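Local structure of Lactamase_B domain-containing protein (Bacillus lehensis G1, 7EV5) at residues Q4-G8 with P9-N13. The protein probably hydrolyses beta-lactam antibiotics and glyoxalase II-type thioesters as a dizinc enzyme of the metallo-beta-lactamase superfamily. Sequence-based numbering, arbitrary orientation.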
ATOM      1  N   GLN A   4      11.359   3.017  -3.235  1.00 12.24           N
ATOM      2  CA  GLN A   4      10.909   2.607  -1.914  1.00 12.68           C
ATOM      3  C   GLN A   4      11.377   3.649  -0.907  1.00 12.83           C
ATOM      4  O   GLN A   4      12.579   3.944  -0.824  1.00 14.29           O
ATOM      5  CB  GLN A   4      11.525   1.252  -1.584  1.00 13.47           C
ATOM      6  CG  GLN A   4      11.150   0.682  -0.223  1.00 14.55           C
ATOM      7  CD  GLN A   4      11.838  -0.636   0.022  1.00 19.42           C
ATOM      8  OE1 GLN A   4      13.053  -0.738  -0.104  1.00 23.44           O
ATOM      9  NE2 GLN A   4      11.065  -1.664   0.331  1.00 16.13           N
ATOM     10  N   ILE A   5      10.434   4.207  -0.152  1.00 11.34           N
ATOM     11  CA  ILE A   5      10.713   5.299   0.782  1.00 13.31           C
ATOM     12  C   ILE A   5      10.156   4.942   2.154  1.00 12.26           C
ATOM     13  O   ILE A   5       8.967   5.175   2.422  1.00 12.04           O
ATOM     14  CB  ILE A   5      10.152   6.633   0.258  1.00 13.82           C
ATOM     15  CG1 ILE A   5      10.665   6.908  -1.164  1.00 13.37           C
ATOM     16  CG2 ILE A   5      10.527   7.776   1.195  1.00 15.10           C
ATOM     17  CD1 ILE A   5      10.148   8.185  -1.801  1.00 17.02           C
ATOM     18  N   PRO A   6      10.964   4.380   3.055  1.00 12.28           N
ATOM     19  CA  PRO A   6      10.474   4.127   4.414  1.00 11.22           C
ATOM     20  C   PRO A   6      10.239   5.444   5.134  1.00 13.79           C
ATOM     21  O   PRO A   6      11.044   6.371   5.030  1.00 15.97           O
ATOM     22  CB  PRO A   6      11.620   3.342   5.067  1.00 14.06           C
ATOM     23  CG  PRO A   6      12.448   2.837   3.941  1.00 22.33           C
ATOM     24  CD  PRO A   6      12.306   3.820   2.827  1.00 15.21           C
ATOM     25  N   LEU A   7       9.114   5.534   5.855  1.00 11.48           N
ATOM     26  CA  LEU A   7       8.698   6.790   6.466  1.00 14.24           C
ATOM     27  C   LEU A   7       8.139   6.568   7.863  1.00 16.15           C
ATOM     28  O   LEU A   7       7.444   5.584   8.117  1.00 13.20           O
ATOM     29  CB  LEU A   7       7.606   7.474   5.639  1.00 14.23           C
ATOM     30  CG  LEU A   7       7.987   7.984   4.249  1.00 13.42           C
ATOM     31  CD1 LEU A   7       6.730   8.316   3.463  1.00 13.62           C
ATOM     32  CD2 LEU A   7       8.895   9.203   4.335  1.00 14.70           C
ATOM     33  N   GLY A   8       8.416   7.519   8.754  1.00 16.94           N
ATOM     34  CA  GLY A   8       7.856   7.516  10.083  1.00 16.23           C
ATOM     35  C   GLY A   8       8.606   6.605  11.031  1.00 14.06           C
ATOM     36  O   GLY A   8       9.492   5.845  10.631  1.00 15.55           O
ATOM     37  N   PRO A   9       8.263   6.666  12.319  1.00 16.53           N
ATOM     38  CA  PRO A   9       8.916   5.765  13.278  1.00 17.93           C
ATOM     39  C   PRO A   9       8.741   4.294  12.944  1.00 18.14           C
ATOM     40  O   PRO A   9       9.660   3.503  13.188  1.00 19.83           O
ATOM     41  CB  PRO A   9       8.265   6.135  14.620  1.00 26.08           C
ATOM     42  CG  PRO A   9       6.992   6.831  14.253  1.00 26.66           C
ATOM     43  CD  PRO A   9       7.283   7.549  12.972  1.00 17.09           C
ATOM     44  N   ILE A  10       7.594   3.902  12.383  1.00 16.62           N
ATOM     45  CA  ILE A  10       7.398   2.504  12.005  1.00 18.05           C
ATOM     46  C   ILE A  10       8.243   2.125  10.794  1.00 14.48           C
ATOM     47  O   ILE A  10       8.548   0.940  10.594  1.00 15.29           O
ATOM     48  CB  ILE A  10       5.897   2.231  11.778  1.00 17.54           C
ATOM     49  CG1 ILE A  10       5.072   2.725  12.970  1.00 22.67           C
ATOM     50  CG2 ILE A  10       5.635   0.747  11.502  1.00 14.37           C
ATOM     51  CD1 ILE A  10       5.316   1.949  14.242  1.00 26.58           C
ATOM     52  N   GLN A  11       8.640   3.110   9.986  1.00 14.64           N
ATOM     53  CA  GLN A  11       9.433   2.904   8.775  1.00 12.74           C
ATOM     54  C   GLN A  11       8.669   2.143   7.696  1.00 12.79           C
ATOM     55  O   GLN A  11       9.275   1.462   6.864  1.00 14.87           O
ATOM     56  CB  GLN A  11      10.801   2.274   9.061  1.00 16.29           C
ATOM     57  CG  GLN A  11      11.763   3.219   9.782  1.00 17.34           C
ATOM     58  CD  GLN A  11      12.331   4.280   8.853  1.00 15.49           C
ATOM     59  OE1 GLN A  11      13.241   4.008   8.071  1.00 20.57           O
ATOM     60  NE2 GLN A  11      11.794   5.489   8.928  1.00 15.85           N
ATOM     61  N   THR A  12       7.342   2.268   7.711  1.00 11.81           N
ATOM     62  CA  THR A  12       6.514   1.712   6.653  1.00 11.02           C
ATOM     63  C   THR A  12       6.960   2.244   5.298  1.00  9.07           C
ATOM     64  O   THR A  12       7.249   3.437   5.143  1.00 10.24           O
ATOM     65  CB  THR A  12       5.071   2.125   6.909  1.00 10.33           C
ATOM     66  OG1 THR A  12       4.680   1.632   8.198  1.00 12.50           O
ATOM     67  CG2 THR A  12       4.119   1.542   5.854  1.00 11.37           C
ATOM     68  N   ASN A  13       6.992   1.354   4.310  1.00  9.61           N
ATOM     69  CA  ASN A  13       7.440   1.720   2.966  1.00  9.86           C
ATOM     70  C   ASN A  13       6.317   2.433   2.224  1.00 12.72           C
ATOM     71  O   ASN A  13       5.308   1.813   1.871  1.00 11.50           O
ATOM     72  CB  ASN A  13       7.819   0.473   2.177  1.00 10.66           C
ATOM     73  CG  ASN A  13       9.015  -0.241   2.745  1.00 10.73           C
ATOM     74  OD1 ASN A  13      10.004   0.390   3.106  1.00 12.88           O
ATOM     75  ND2 ASN A  13       8.943  -1.562   2.813  1.00 12.52           N
TER
HETATM   76  O   HOH W   1      12.601   7.485   6.894  1.00 21.72           O
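Gly8 O takes two hydrogen bonds from Gln11, from opposite sides of its carbonyl plane. The side-chain NE2 of Gln11 reaches Gly8 O at 2.9 Å, almost straight (171° at the hydrogen), only modestly tilted from that plane and with the oxygen close to the plane of the amide; the backbone N of Gln11 comes in well above the carbonyl plane on a more bent bond, closing a type I turn over Pro9 and Ile10. A bend at chi2 (-75°) brings the amide to the carbonyl oxygen of Gly8 and puts Gln11 OE1 3.5 Å from CB of Pro6. A water accepts from the same NE2 and donates to Pro6 O. This is the tip of the beta hairpin of strands 2-7 and 12-18, at the margin of one sheet of the αβ/βα metallo-beta-lactamase fold. Behind the turn, Leu7 N bonds Thr12 O at 2.9 Å; Thr12 OG1 is hydrogen-bonded to OD2 of the zinc ligand Asp58, and its side chain lies about 4 Å from a zinc ion. On the face shared with Pro6, Asn13 OD1 lies 3.6 Å from Pro6 CG and 3.5 Å from Gln4 CG. Asn13 ND2 is hydrogen-bonded to the backbone oxygens of Ser189 and Gly192; it lies 3.3 Å from Gln4 NE2, a donor-donor approach and not a bond, while Gln4 NE2 bonds Tyr15 OH.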